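Local coordinates for protein tRNA (guanine(6)-N2)-methyltransferase (Thermus thermophilus, PDB 3TMA) that catalyses the S-adenosyl-L-methionine-dependent methylation of guanosine 6 in tRNA(Phe), giving N2-methylguanosine, by means of a Rossmann-fold methyltransferase domain joined to an N-terminal THUMP domain, at residues Met20-Thr26 and Gly54-Arg60; Met205-Phe211 and Glu272-Ala278; Ser186-Leu191 and Val339-Gly343; His27-Glu31 and Val49-Arg55. One frame throughout, in Å; residues are numbered along the deposited sequence.

Contact 1: Met20-Thr26 and Gly54-Arg60; sequences MWLEATT and GRVRIPR
W21 and E23 give up the most surface where strands 21-25 and 55-59 run antiparallel, their axes 4.5 Å apart. W21 and P59 form a non-hydrogen-bonded pair, and the indole lies against the proline in a CH-pi contact: P59 CB sits over one face of the six-membered ring, 4.1 Å from its centroid, while W21 CZ3 comes within 3.8 Å of P59 CD. In the next such pair E23 has R57 as its partner on the same sheet face. Their chains run alongside each other in the same direction, and R57 NH1 donates to E23 OE1 at 3.1 Å in the guanidinium plane, a salt bridge with a nearly straight N-H...O. With CG anti to its own nitrogen (chi1 -178°), the E23 chain runs out extended beside the arginine. Its OE2 is turned to R159, and R57 also pairs with E48 and D50, so the pair belongs to a larger charged cluster. On the other face, L22 and I58 form a hydrogen-bonded pair, L22 N reaching I58 O at 2.8 Å. Strand 48-50 flanks 55-59, strand 76-84 flanks 21-25, and helix 31-41 packs over A24 and V56 through L34.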
loop_
_atom_site.group_PDB
_atom_site.type_symbol
_atom_site.label_atom_id
_atom_site.label_comp_id
_atom_site.label_asym_id
_atom_site.label_seq_id
_atom_site.Cartn_x
_atom_site.Cartn_y
_atom_site.Cartn_z
ATOM N N MET A 20 12.621 19.322 8.613
ATOM C CA MET A 20 12.314 17.918 8.825
ATOM C C MET A 20 11.300 17.444 7.780
ATOM O O MET A 20 10.565 18.262 7.233
ATOM C CB MET A 20 11.774 17.697 10.255
ATOM C CG MET A 20 12.710 18.215 11.400
ATOM S SD MET A 20 12.189 17.530 13.006
ATOM C CE MET A 20 10.388 17.441 12.808
ATOM N N TRP A 21 11.235 16.131 7.556
ATOM C CA TRP A 21 10.386 15.566 6.479
ATOM C C TRP A 21 9.760 14.284 6.962
ATOM O O TRP A 21 10.442 13.435 7.536
ATOM C CB TRP A 21 11.222 15.281 5.218
ATOM C CG TRP A 21 11.911 16.519 4.646
ATOM C CD1 TRP A 21 13.053 17.138 5.135
ATOM C CD2 TRP A 21 11.465 17.323 3.530
ATOM N NE1 TRP A 21 13.327 18.283 4.371
ATOM C CE2 TRP A 21 12.362 18.414 3.402
ATOM C CE3 TRP A 21 10.399 17.218 2.619
ATOM C CZ2 TRP A 21 12.253 19.358 2.362
ATOM C CZ3 TRP A 21 10.289 18.163 1.590
ATOM C CH2 TRP A 21 11.201 19.230 1.484
ATOM N N LEU A 22 8.457 14.139 6.771
ATOM C CA LEU A 22 7.837 12.857 6.956
ATOM C C LEU A 22 7.939 12.162 5.607
ATOM O O LEU A 22 7.473 12.702 4.591
ATOM C CB LEU A 22 6.388 13.056 7.384
ATOM C CG LEU A 22 5.514 11.814 7.315
ATOM C CD1 LEU A 22 5.974 10.731 8.308
ATOM C CD2 LEU A 22 4.075 12.242 7.581
ATOM N N GLU A 23 8.534 10.966 5.575
ATOM C CA GLU A 23 8.465 10.154 4.362
ATOM C C GLU A 23 7.534 8.939 4.515
ATOM O O GLU A 23 7.648 8.170 5.475
ATOM C CB GLU A 23 9.871 9.707 3.956
ATOM C CG GLU A 23 9.895 8.863 2.638
ATOM C CD GLU A 23 11.332 8.707 2.083
ATOM O OE1 GLU A 23 11.844 9.673 1.453
ATOM O OE2 GLU A 23 11.961 7.628 2.303
ATOM N N ALA A 24 6.595 8.787 3.594
ATOM C CA ALA A 24 5.709 7.640 3.588
ATOM C C ALA A 24 6.017 6.761 2.367
ATOM O O ALA A 24 6.281 7.287 1.276
ATOM C CB ALA A 24 4.217 8.098 3.569
ATOM N N THR A 25 5.975 5.442 2.546
ATOM C CA THR A 25 6.215 4.538 1.431
ATOM C C THR A 25 4.936 3.785 1.074
ATOM O O THR A 25 4.076 3.538 1.926
ATOM C CB THR A 25 7.290 3.485 1.759
ATOM O OG1 THR A 25 6.840 2.714 2.866
ATOM C CG2 THR A 25 8.597 4.144 2.143
ATOM N N THR A 26 4.819 3.411 -0.197
ATOM C CA THR A 26 3.631 2.699 -0.687
ATOM C C THR A 26 4.143 1.764 -1.809
ATOM O O THR A 26 5.348 1.723 -2.066
ATOM C CB THR A 26 2.570 3.729 -1.197
ATOM O OG1 THR A 26 1.344 3.067 -1.533
ATOM C CG2 THR A 26 3.091 4.560 -2.433
ATOM N N GLY A 54 7.705 4.647 -5.116
ATOM C CA GLY A 54 6.818 4.412 -3.987
ATOM C C GLY A 54 7.086 5.308 -2.770
ATOM O O GLY A 54 6.951 4.831 -1.634
ATOM N N ARG A 55 7.541 6.551 -2.969
ATOM C CA ARG A 55 7.852 7.389 -1.776
ATOM C C ARG A 55 7.240 8.759 -1.973
ATOM O O ARG A 55 7.360 9.318 -3.056
ATOM C CB ARG A 55 9.371 7.611 -1.585
ATOM C CG ARG A 55 10.154 6.358 -1.233
ATOM C CD ARG A 55 11.630 6.659 -0.981
ATOM N NE ARG A 55 12.359 7.183 -2.149
ATOM C CZ ARG A 55 13.330 6.516 -2.771
ATOM N NH1 ARG A 55 13.624 5.292 -2.373
ATOM N NH2 ARG A 55 13.989 7.055 -3.793
ATOM N N VAL A 56 6.636 9.306 -0.920
ATOM C CA VAL A 56 6.271 10.735 -0.884
ATOM C C VAL A 56 6.825 11.363 0.387
ATOM O O VAL A 56 6.726 10.747 1.476
ATOM C CB VAL A 56 4.744 10.881 -0.882
ATOM C CG1 VAL A 56 4.350 12.406 -0.794
ATOM C CG2 VAL A 56 4.190 10.247 -2.240
ATOM N N ARG A 57 7.307 12.605 0.288
ATOM C CA ARG A 57 7.806 13.328 1.501
ATOM C C ARG A 57 7.043 14.628 1.626
ATOM O O ARG A 57 6.813 15.297 0.607
ATOM C CB ARG A 57 9.287 13.719 1.355
ATOM C CG ARG A 57 10.249 12.590 1.518
ATOM C CD ARG A 57 11.724 13.082 1.376
ATOM N NE ARG A 57 12.015 13.602 0.044
ATOM C CZ ARG A 57 12.077 12.854 -1.070
ATOM N NH1 ARG A 57 11.924 11.530 -1.021
ATOM N NH2 ARG A 57 12.268 13.431 -2.255
ATOM N N ILE A 58 6.713 14.995 2.866
ATOM C CA ILE A 58 6.044 16.263 3.218
ATOM C C ILE A 58 6.975 16.931 4.265
ATOM O O ILE A 58 7.319 16.271 5.266
ATOM C CB ILE A 58 4.679 15.957 3.983
ATOM C CG1 ILE A 58 3.801 15.018 3.153
ATOM C CG2 ILE A 58 3.891 17.224 4.313
ATOM C CD1 ILE A 58 3.490 15.560 1.827
ATOM N N PRO A 59 7.339 18.222 4.074
ATOM C CA PRO A 59 8.046 18.931 5.157
ATOM C C PRO A 59 7.122 19.134 6.363
ATOM O O PRO A 59 5.976 19.562 6.218
ATOM C CB PRO A 59 8.425 20.268 4.538
ATOM C CG PRO A 59 7.488 20.471 3.368
ATOM C CD PRO A 59 6.856 19.137 3.019
ATOM N N ARG A 60 7.611 18.816 7.550
ATOM C CA ARG A 60 6.754 18.854 8.730
ATOM C C ARG A 60 7.566 19.370 9.923
ATOM O O ARG A 60 8.660 18.842 10.184
ATOM C CB ARG A 60 6.237 17.427 9.077
ATOM C CG ARG A 60 5.061 16.918 8.238
ATOM C CD ARG A 60 3.878 17.935 8.176
ATOM N NE ARG A 60 3.425 18.151 9.535
ATOM C CZ ARG A 60 2.528 19.062 9.930
ATOM N NH1 ARG A 60 1.941 19.874 9.059
ATOM N NH2 ARG A 60 2.218 19.147 11.231
#

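Contact 2: Met205-Phe211 and Glu272-Ala278; sequences MRVLDPF and EVDRILA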
loop_
_atom_site.group_PDB
_atom_site.type_symbol
_atom_site.label_atom_id
_atom_site.label_comp_id
_atom_site.label_asym_id
_atom_site.label_seq_id
_atom_site.Cartn_x
_atom_site.Cartn_y
_atom_site.Cartn_z
ATOM N N MET A 205 -22.430 4.153 -2.327
ATOM C CA MET A 205 -22.366 3.311 -3.524
ATOM C C MET A 205 -22.334 1.831 -3.187
ATOM O O MET A 205 -21.862 1.422 -2.115
ATOM C CB MET A 205 -21.153 3.650 -4.397
ATOM C CG MET A 205 -21.253 5.006 -5.066
ATOM S SD MET A 205 -19.746 5.221 -6.043
ATOM C CE MET A 205 -19.937 6.931 -6.554
ATOM N N ARG A 206 -22.949 1.041 -4.066
ATOM C CA ARG A 206 -22.953 -0.429 -3.964
ATOM C C ARG A 206 -21.653 -0.958 -4.535
ATOM O O ARG A 206 -21.254 -0.577 -5.654
ATOM C CB ARG A 206 -24.134 -1.004 -4.783
ATOM C CG ARG A 206 -25.546 -0.595 -4.239
ATOM C CD ARG A 206 -26.624 -0.745 -5.354
ATOM N NE ARG A 206 -26.325 0.110 -6.500
ATOM C CZ ARG A 206 -26.986 0.101 -7.652
ATOM N NH1 ARG A 206 -26.641 0.937 -8.636
ATOM N NH2 ARG A 206 -28.039 -0.692 -7.796
ATOM N N VAL A 207 -21.000 -1.880 -3.835
ATOM C CA VAL A 207 -19.653 -2.294 -4.279
ATOM C C VAL A 207 -19.627 -3.809 -4.310
ATOM O O VAL A 207 -20.183 -4.439 -3.377
ATOM C CB VAL A 207 -18.576 -1.833 -3.258
ATOM C CG1 VAL A 207 -17.176 -2.453 -3.612
ATOM C CG2 VAL A 207 -18.498 -0.322 -3.250
ATOM N N LEU A 208 -19.032 -4.400 -5.360
ATOM C CA LEU A 208 -18.883 -5.866 -5.410
ATOM C C LEU A 208 -17.401 -6.245 -5.464
ATOM O O LEU A 208 -16.642 -5.688 -6.268
ATOM C CB LEU A 208 -19.604 -6.467 -6.625
ATOM C CG LEU A 208 -19.248 -7.916 -7.035
ATOM C CD1 LEU A 208 -19.777 -8.935 -5.974
ATOM C CD2 LEU A 208 -19.832 -8.205 -8.459
ATOM N N ASP A 209 -17.015 -7.217 -4.632
ATOM C CA ASP A 209 -15.666 -7.869 -4.697
ATOM C C ASP A 209 -15.829 -9.317 -5.252
ATOM O O ASP A 209 -16.184 -10.241 -4.514
ATOM C CB ASP A 209 -15.106 -7.868 -3.276
ATOM C CG ASP A 209 -13.800 -8.656 -3.138
ATOM O OD1 ASP A 209 -13.237 -9.110 -4.185
ATOM O OD2 ASP A 209 -13.348 -8.813 -1.957
ATOM N N PRO A 210 -15.636 -9.515 -6.572
ATOM C CA PRO A 210 -16.077 -10.789 -7.156
ATOM C C PRO A 210 -15.096 -11.957 -6.992
ATOM O O PRO A 210 -15.481 -13.112 -7.245
ATOM C CB PRO A 210 -16.294 -10.435 -8.636
ATOM C CG PRO A 210 -15.228 -9.345 -8.926
ATOM C CD PRO A 210 -15.141 -8.565 -7.594
ATOM N N PHE A 211 -13.847 -11.679 -6.571
ATOM C CA PHE A 211 -12.889 -12.761 -6.257
ATOM C C PHE A 211 -12.379 -12.517 -4.851
ATOM O O PHE A 211 -11.250 -12.045 -4.659
ATOM C CB PHE A 211 -11.678 -12.757 -7.229
ATOM C CG PHE A 211 -12.061 -12.871 -8.684
ATOM C CD1 PHE A 211 -12.240 -14.115 -9.261
ATOM C CD2 PHE A 211 -12.226 -11.728 -9.480
ATOM C CE1 PHE A 211 -12.612 -14.250 -10.629
ATOM C CE2 PHE A 211 -12.630 -11.838 -10.847
ATOM C CZ PHE A 211 -12.785 -13.119 -11.415
ATOM N N GLU A 272 -27.434 -5.548 -9.379
ATOM C CA GLU A 272 -26.671 -4.424 -9.943
ATOM C C GLU A 272 -25.863 -3.724 -8.816
ATOM O O GLU A 272 -26.341 -3.635 -7.673
ATOM C CB GLU A 272 -27.617 -3.405 -10.550
ATOM C CG GLU A 272 -26.900 -2.146 -11.071
ATOM C CD GLU A 272 -27.876 -1.153 -11.685
ATOM O OE1 GLU A 272 -28.481 -0.336 -10.930
ATOM O OE2 GLU A 272 -28.054 -1.219 -12.920
ATOM N N VAL A 273 -24.686 -3.208 -9.155
ATOM C CA VAL A 273 -23.865 -2.442 -8.221
ATOM C C VAL A 273 -23.279 -1.214 -8.945
ATOM O O VAL A 273 -23.492 -1.052 -10.156
ATOM C CB VAL A 273 -22.674 -3.302 -7.623
ATOM C CG1 VAL A 273 -23.180 -4.468 -6.795
ATOM C CG2 VAL A 273 -21.728 -3.754 -8.718
ATOM N N ASP A 274 -22.553 -0.351 -8.225
ATOM C CA ASP A 274 -21.994 0.853 -8.861
ATOM C C ASP A 274 -20.527 0.649 -9.227
ATOM O O ASP A 274 -20.029 1.324 -10.116
ATOM C CB ASP A 274 -22.103 2.056 -7.929
ATOM C CG ASP A 274 -23.553 2.445 -7.657
ATOM O OD1 ASP A 274 -24.211 2.880 -8.622
ATOM O OD2 ASP A 274 -24.034 2.280 -6.509
ATOM N N ARG A 275 -19.825 -0.156 -8.418
ATOM C CA ARG A 275 -18.375 -0.301 -8.514
ATOM C C ARG A 275 -18.017 -1.758 -8.304
ATOM O O ARG A 275 -18.578 -2.427 -7.420
ATOM C CB ARG A 275 -17.657 0.544 -7.417
ATOM C CG ARG A 275 -17.867 2.098 -7.501
ATOM C CD ARG A 275 -17.367 2.610 -8.882
ATOM N NE ARG A 275 -17.416 4.081 -8.960
ATOM C CZ ARG A 275 -18.421 4.764 -9.491
ATOM N NH1 ARG A 275 -19.486 4.131 -9.996
ATOM N NH2 ARG A 275 -18.356 6.082 -9.533
ATOM N N ILE A 276 -17.099 -2.270 -9.119
ATOM C CA ILE A 276 -16.634 -3.661 -8.981
ATOM C C ILE A 276 -15.109 -3.606 -8.863
ATOM O O ILE A 276 -14.438 -2.939 -9.659
ATOM C CB ILE A 276 -17.038 -4.509 -10.227
ATOM C CG1 ILE A 276 -18.570 -4.527 -10.335
ATOM C CG2 ILE A 276 -16.467 -5.944 -10.149
ATOM C CD1 ILE A 276 -19.092 -5.325 -11.588
ATOM N N LEU A 277 -14.574 -4.197 -7.796
ATOM C CA LEU A 277 -13.132 -4.125 -7.537
ATOM C C LEU A 277 -12.599 -5.546 -7.623
ATOM O O LEU A 277 -12.965 -6.381 -6.802
ATOM C CB LEU A 277 -12.881 -3.577 -6.107
ATOM C CG LEU A 277 -13.706 -2.327 -5.743
ATOM C CD1 LEU A 277 -13.474 -1.917 -4.258
ATOM C CD2 LEU A 277 -13.380 -1.153 -6.680
ATOM N N ALA A 278 -11.797 -5.832 -8.643
ATOM C CA ALA A 278 -11.617 -7.233 -9.075
ATOM C C ALA A 278 -10.126 -7.601 -9.102
ATOM O O ALA A 278 -9.314 -6.885 -9.698
ATOM C CB ALA A 278 -12.234 -7.435 -10.408
HETATM O O HOH W 1 -28.740 -3.327 -6.840
#
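R206 lays its guanidinium between two carboxylates from the segment 272-278, meeting each in a different way. Toward D274 it presents its side, NE to OD2 at 3.2 Å and NH1 to OD1 at 3.1 Å; both oxygens lie close to the guanidinium plane, yet the carboxylate is turned 55° from it, so the nitrogens come from above the carboxylate plane. E272 is held end-on: NH1 and NH2 both donate to OE1, and the two flat groups are almost perpendicular (88°). The bend at chi3 (-60°) brings the guanidinium over the backbone of E272 and V273, whose CA lies against one face. A water bridges NH2 to E272 O. Beside this network, M205 crosses R275 obliquely and sets SD over the centre of its guanidinium, 3.7 Å from CZ. Further along, V207 CG1 meets L277 CD1 at 3.8 Å, and P210 CG touches both I276 CG2 and A278 CB. Parallel backbone bonds tie the strands, L208 N to R275 O at 2.9 Å and L277 N to L208 O at 3.0 Å. D274 OD2 takes R206 N as well as NE, and R206 O accepts from both D274 N and R275 N. Main chain and side chain of R206 are thus gripped together at the N-terminal ends of these neighbouring parallel strands, and the arginine probably stabilises the charged forms of D274 and E272.

Contact 3: Ser186-Leu191 and Val339-Gly343; sequences SLTPVL and VEQGG
The side-chain amide of Q341 is the flat group of this contact: L191 CD1 lies over one face, 3.6 Å from Q341 CD, and S186 O is at the edge, near the amide plane. Q341 NE2 donates to that oxygen at 3.2 Å with a nearly straight N-H. The nitrogen, however, approaches S186 O from above the carbonyl plane, 74° out of it and broadside to the C=O bond. An extended chain, CG anti to the backbone N (chi1 167°), carries the amide across to the loop before helix 189-198. L191 meets this chain at about a right angle; its other branch, CD2, reaches V339 CG1 at 4.2 Å. T188 is the N-cap of the helix, its OG1 accepting from L191 N. The arrangement joins a capped helix start to the loop between strands 331-338 and 347-353 of the Rossmann-fold methyltransferase domain. L187, whose CD1 also touches Q341 NE2, lies close to T216 and N279, which by similarity bind S-adenosyl-L-methionine.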
loop_
_atom_site.group_PDB
_atom_site.type_symbol
_atom_site.label_atom_id
_atom_site.label_comp_id
_atom_site.label_asym_id
_atom_site.label_seq_id
_atom_site.Cartn_x
_atom_site.Cartn_y
_atom_site.Cartn_z
ATOM N N SER A 186 -0.653 -12.136 -2.171
ATOM C CA SER A 186 0.237 -10.995 -2.294
ATOM C C SER A 186 -0.538 -9.674 -2.121
ATOM O O SER A 186 0.065 -8.592 -2.124
ATOM C CB SER A 186 0.993 -11.033 -3.633
ATOM O OG SER A 186 2.226 -10.336 -3.516
ATOM N N LEU A 187 -1.862 -9.767 -1.948
ATOM C CA LEU A 187 -2.727 -8.585 -2.074
ATOM C C LEU A 187 -2.946 -7.794 -0.774
ATOM O O LEU A 187 -3.744 -8.196 0.067
ATOM C CB LEU A 187 -4.072 -8.943 -2.668
ATOM C CG LEU A 187 -4.865 -7.636 -2.750
ATOM C CD1 LEU A 187 -4.512 -6.912 -4.009
ATOM C CD2 LEU A 187 -6.324 -7.883 -2.690
ATOM N N THR A 188 -2.328 -6.628 -0.671
ATOM C CA THR A 188 -2.310 -5.918 0.611
ATOM C C THR A 188 -3.582 -5.087 0.744
ATOM O O THR A 188 -4.175 -4.689 -0.277
ATOM C CB THR A 188 -1.087 -4.984 0.695
ATOM O OG1 THR A 188 -1.202 -3.984 -0.329
ATOM C CG2 THR A 188 0.180 -5.765 0.403
ATOM N N PRO A 189 -3.921 -4.686 1.984
ATOM C CA PRO A 189 -4.979 -3.671 2.117
ATOM C C PRO A 189 -4.640 -2.340 1.404
ATOM O O PRO A 189 -5.553 -1.618 0.990
ATOM C CB PRO A 189 -5.085 -3.469 3.649
ATOM C CG PRO A 189 -4.680 -4.782 4.212
ATOM C CD PRO A 189 -3.605 -5.331 3.281
ATOM N N VAL A 190 -3.352 -2.014 1.253
ATOM C CA VAL A 190 -2.976 -0.779 0.530
ATOM C C VAL A 190 -3.404 -0.832 -0.969
ATOM O O VAL A 190 -3.952 0.121 -1.506
ATOM C CB VAL A 190 -1.472 -0.502 0.663
ATOM C CG1 VAL A 190 -1.049 0.613 -0.315
ATOM C CG2 VAL A 190 -1.145 -0.089 2.147
ATOM N N LEU A 191 -3.143 -1.955 -1.618
ATOM C CA LEU A 191 -3.594 -2.174 -2.977
ATOM C C LEU A 191 -5.113 -2.195 -3.112
ATOM O O LEU A 191 -5.671 -1.585 -4.048
ATOM C CB LEU A 191 -3.027 -3.477 -3.521
ATOM C CG LEU A 191 -1.969 -3.150 -4.567
ATOM C CD1 LEU A 191 -1.265 -4.433 -4.998
ATOM C CD2 LEU A 191 -2.689 -2.462 -5.737
ATOM N N VAL A 339 1.650 -1.004 -11.419
ATOM C CA VAL A 339 1.875 -0.907 -9.938
ATOM C C VAL A 339 2.749 -2.090 -9.526
ATOM O O VAL A 339 2.614 -3.183 -10.115
ATOM C CB VAL A 339 0.534 -0.957 -9.166
ATOM C CG1 VAL A 339 0.773 -1.000 -7.611
ATOM C CG2 VAL A 339 -0.307 0.299 -9.495
ATOM N N GLU A 340 3.656 -1.889 -8.569
ATOM C CA GLU A 340 4.502 -2.994 -8.127
ATOM C C GLU A 340 3.828 -3.724 -6.996
ATOM O O GLU A 340 3.490 -3.099 -5.984
ATOM C CB GLU A 340 5.905 -2.547 -7.671
ATOM C CG GLU A 340 6.765 -3.749 -7.077
ATOM C CD GLU A 340 6.509 -4.046 -5.547
ATOM O OE1 GLU A 340 5.713 -3.326 -4.887
ATOM O OE2 GLU A 340 7.109 -4.996 -4.987
ATOM N N GLN A 341 3.714 -5.043 -7.123
ATOM C CA GLN A 341 3.126 -5.883 -6.082
ATOM C C GLN A 341 3.889 -7.213 -5.946
ATOM O O GLN A 341 4.011 -7.982 -6.915
ATOM C CB GLN A 341 1.653 -6.172 -6.393
ATOM C CG GLN A 341 1.055 -7.289 -5.516
ATOM C CD GLN A 341 -0.315 -7.776 -5.982
ATOM O OE1 GLN A 341 -0.656 -7.760 -7.178
ATOM N NE2 GLN A 341 -1.109 -8.215 -5.034
ATOM N N GLY A 342 4.430 -7.453 -4.762
ATOM C CA GLY A 342 5.191 -8.666 -4.470
ATOM C C GLY A 342 6.363 -8.906 -5.421
ATOM O O GLY A 342 6.580 -10.024 -5.836
ATOM N N GLY A 343 7.078 -7.851 -5.803
ATOM C CA GLY A 343 8.197 -7.993 -6.734
ATOM C C GLY A 343 7.865 -8.043 -8.242
ATOM O O GLY A 343 8.776 -8.070 -9.053
#

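Contact 4: His27-Glu31 and Val49-Arg55; sequences HPGLE and VDARKGR
P28 and E31 meet the hairpin connection 49-55, between strands 48-50 and 55-59, from a type II beta turn, H27 to L30, that leads into helix 31-41. H27 opens the turn, and its NE2 is hydrogen-bonded to T188. P28 follows and packs on the main chain of the connection: its CB lies 3.5 Å from R52 O, its CG rests near the K53 carbonyl group, and its CA approaches G54 N at 3.7 Å. G29 takes the positive-phi corner of the turn, and its N-H bonds to the carboxylate of E31 at 3.0 Å from OE2. L30 N closes the turn on H27 O and stands at the N-cap position. E31, the first residue of the helix, is the centre of the contact. The bend at chi2 (84°) folds its carboxylate back toward the turn, while CB packs on V49 CG1 at 3.6 Å. G29 N and G54 N, one from each segment, converge on OE2, binding turn and hairpin connection through a single oxygen. The carboxylate's other oxygen, OE1, accepts from a water that in turn takes the N-H of R52. From the other segment, G54 N donates to E31 OE2 at 2.7 Å, on its anti lone pair.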
loop_
_atom_site.group_PDB
_atom_site.type_symbol
_atom_site.label_atom_id
_atom_site.label_comp_id
_atom_site.label_asym_id
_atom_site.label_seq_id
_atom_site.Cartn_x
_atom_site.Cartn_y
_atom_site.Cartn_z
ATOM N N HIS A 27 3.265 1.069 -2.528
ATOM C CA HIS A 27 3.735 0.360 -3.751
ATOM C C HIS A 27 4.182 1.359 -4.822
ATOM O O HIS A 27 3.465 2.287 -5.126
ATOM C CB HIS A 27 2.634 -0.550 -4.317
ATOM C CG HIS A 27 2.116 -1.544 -3.326
ATOM N ND1 HIS A 27 2.590 -2.833 -3.246
ATOM C CD2 HIS A 27 1.153 -1.439 -2.376
ATOM C CE1 HIS A 27 1.948 -3.482 -2.285
ATOM N NE2 HIS A 27 1.057 -2.662 -1.753
ATOM N N PRO A 28 5.345 1.130 -5.452
ATOM C CA PRO A 28 5.648 1.944 -6.640
ATOM C C PRO A 28 4.476 1.959 -7.611
ATOM O O PRO A 28 3.865 0.898 -7.865
ATOM C CB PRO A 28 6.858 1.209 -7.273
ATOM C CG PRO A 28 7.627 0.692 -5.977
ATOM C CD PRO A 28 6.450 0.215 -5.084
ATOM N N GLY A 29 4.154 3.152 -8.124
ATOM C CA GLY A 29 2.962 3.323 -8.978
ATOM C C GLY A 29 1.754 3.944 -8.279
ATOM O O GLY A 29 0.770 4.332 -8.932
ATOM N N LEU A 30 1.782 3.979 -6.954
ATOM C CA LEU A 30 0.661 4.556 -6.183
ATOM C C LEU A 30 1.041 5.905 -5.522
ATOM O O LEU A 30 0.313 6.386 -4.660
ATOM C CB LEU A 30 0.226 3.570 -5.080
ATOM C CG LEU A 30 -0.259 2.153 -5.466
ATOM C CD1 LEU A 30 -0.733 1.372 -4.191
ATOM C CD2 LEU A 30 -1.409 2.216 -6.491
ATOM N N GLU A 31 2.174 6.511 -5.900
ATOM C CA GLU A 31 2.628 7.782 -5.248
ATOM C C GLU A 31 1.600 8.894 -5.330
ATOM O O GLU A 31 1.411 9.628 -4.352
ATOM C CB GLU A 31 3.925 8.299 -5.892
ATOM C CG GLU A 31 5.068 7.309 -5.836
ATOM C CD GLU A 31 5.020 6.282 -7.009
ATOM O OE1 GLU A 31 4.139 6.384 -7.898
ATOM O OE2 GLU A 31 5.861 5.370 -7.017
ATOM N N VAL A 49 7.603 13.899 -4.499
ATOM C CA VAL A 49 7.211 12.538 -4.960
ATOM C C VAL A 49 8.416 11.935 -5.675
ATOM O O VAL A 49 9.068 12.597 -6.488
ATOM C CB VAL A 49 6.015 12.622 -5.965
ATOM C CG1 VAL A 49 5.772 11.274 -6.670
ATOM C CG2 VAL A 49 4.741 13.077 -5.231
ATOM N N ASP A 50 8.776 10.710 -5.332
ATOM C CA ASP A 50 9.816 10.017 -6.105
ATOM C C ASP A 50 9.143 9.038 -7.067
ATOM O O ASP A 50 8.694 7.960 -6.662
ATOM C CB ASP A 50 10.791 9.266 -5.156
ATOM C CG ASP A 50 11.618 10.208 -4.270
ATOM O OD1 ASP A 50 11.753 11.426 -4.603
ATOM O OD2 ASP A 50 12.169 9.722 -3.249
ATOM N N ALA A 51 9.001 9.466 -8.322
ATOM C CA ALA A 51 8.249 8.739 -9.375
ATOM C C ALA A 51 8.787 7.326 -9.486
ATOM O O ALA A 51 10.012 7.136 -9.516
ATOM C CB ALA A 51 8.418 9.461 -10.765
ATOM N N ARG A 52 7.887 6.345 -9.431
ATOM C CA ARG A 52 8.247 4.940 -9.649
ATOM C C ARG A 52 9.018 4.306 -8.491
ATOM O O ARG A 52 9.476 3.147 -8.601
ATOM C CB ARG A 52 9.039 4.792 -10.970
ATOM C CG ARG A 52 8.157 5.083 -12.218
ATOM C CD ARG A 52 8.947 4.966 -13.559
ATOM N NE ARG A 52 10.057 5.908 -13.590
ATOM C CZ ARG A 52 9.943 7.179 -13.969
ATOM N NH1 ARG A 52 8.765 7.651 -14.368
ATOM N NH2 ARG A 52 11.000 7.978 -13.932
ATOM N N LYS A 53 9.184 5.054 -7.396
ATOM C CA LYS A 53 9.902 4.561 -6.210
ATOM C C LYS A 53 8.971 4.285 -5.014
ATOM O O LYS A 53 9.381 3.703 -4.024
ATOM C CB LYS A 53 10.982 5.582 -5.787
ATOM C CG LYS A 53 12.165 5.733 -6.806
ATOM C CD LYS A 53 12.905 4.412 -6.968
ATOM C CE LYS A 53 13.980 4.492 -8.054
ATOM N NZ LYS A 53 15.350 4.408 -7.468
ATOM N N GLY A 54 7.705 4.647 -5.116
ATOM C CA GLY A 54 6.818 4.412 -3.987
ATOM C C GLY A 54 7.086 5.308 -2.770
ATOM O O GLY A 54 6.951 4.831 -1.634
ATOM N N ARG A 55 7.541 6.551 -2.969
ATOM C CA ARG A 55 7.852 7.389 -1.776
ATOM C C ARG A 55 7.240 8.759 -1.973
ATOM O O ARG A 55 7.360 9.318 -3.056
ATOM C CB ARG A 55 9.371 7.611 -1.585
ATOM C CG ARG A 55 10.154 6.358 -1.233
ATOM C CD ARG A 55 11.630 6.659 -0.981
ATOM N NE ARG A 55 12.359 7.183 -2.149
ATOM C CZ ARG A 55 13.330 6.516 -2.771
ATOM N NH1 ARG A 55 13.624 5.292 -2.373
ATOM N NH2 ARG A 55 13.989 7.055 -3.793
HETATM O O HOH W 2 5.343 6.473 -10.191
#

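How the contacts relate
Contacts 1 and 4 are continuous: they share G54 and R55, their centres lie 11 Å apart, and R57 NH1 of contact 1 meets D50 OD2 of contact 4 in a salt bridge of 2.9 Å. Contact 4 carries this N-terminal sheet to the methyltransferase domain, for P28 O lies 2.9 Å from E340 N of contact 3, probably a hydrogen bond. Contact 1 touches contact 3 as well, where T26 packs on V190. Contact 2 stands apart, about 7 Å from contact 3 between nearest atoms and about 16 Å from contact 1. Contacts 2 and 3 both border the S-adenosyl-L-methionine site inferred by similarity, F211 lying about 3 Å from A263 and L187 about 4 Å from N279 between side chains.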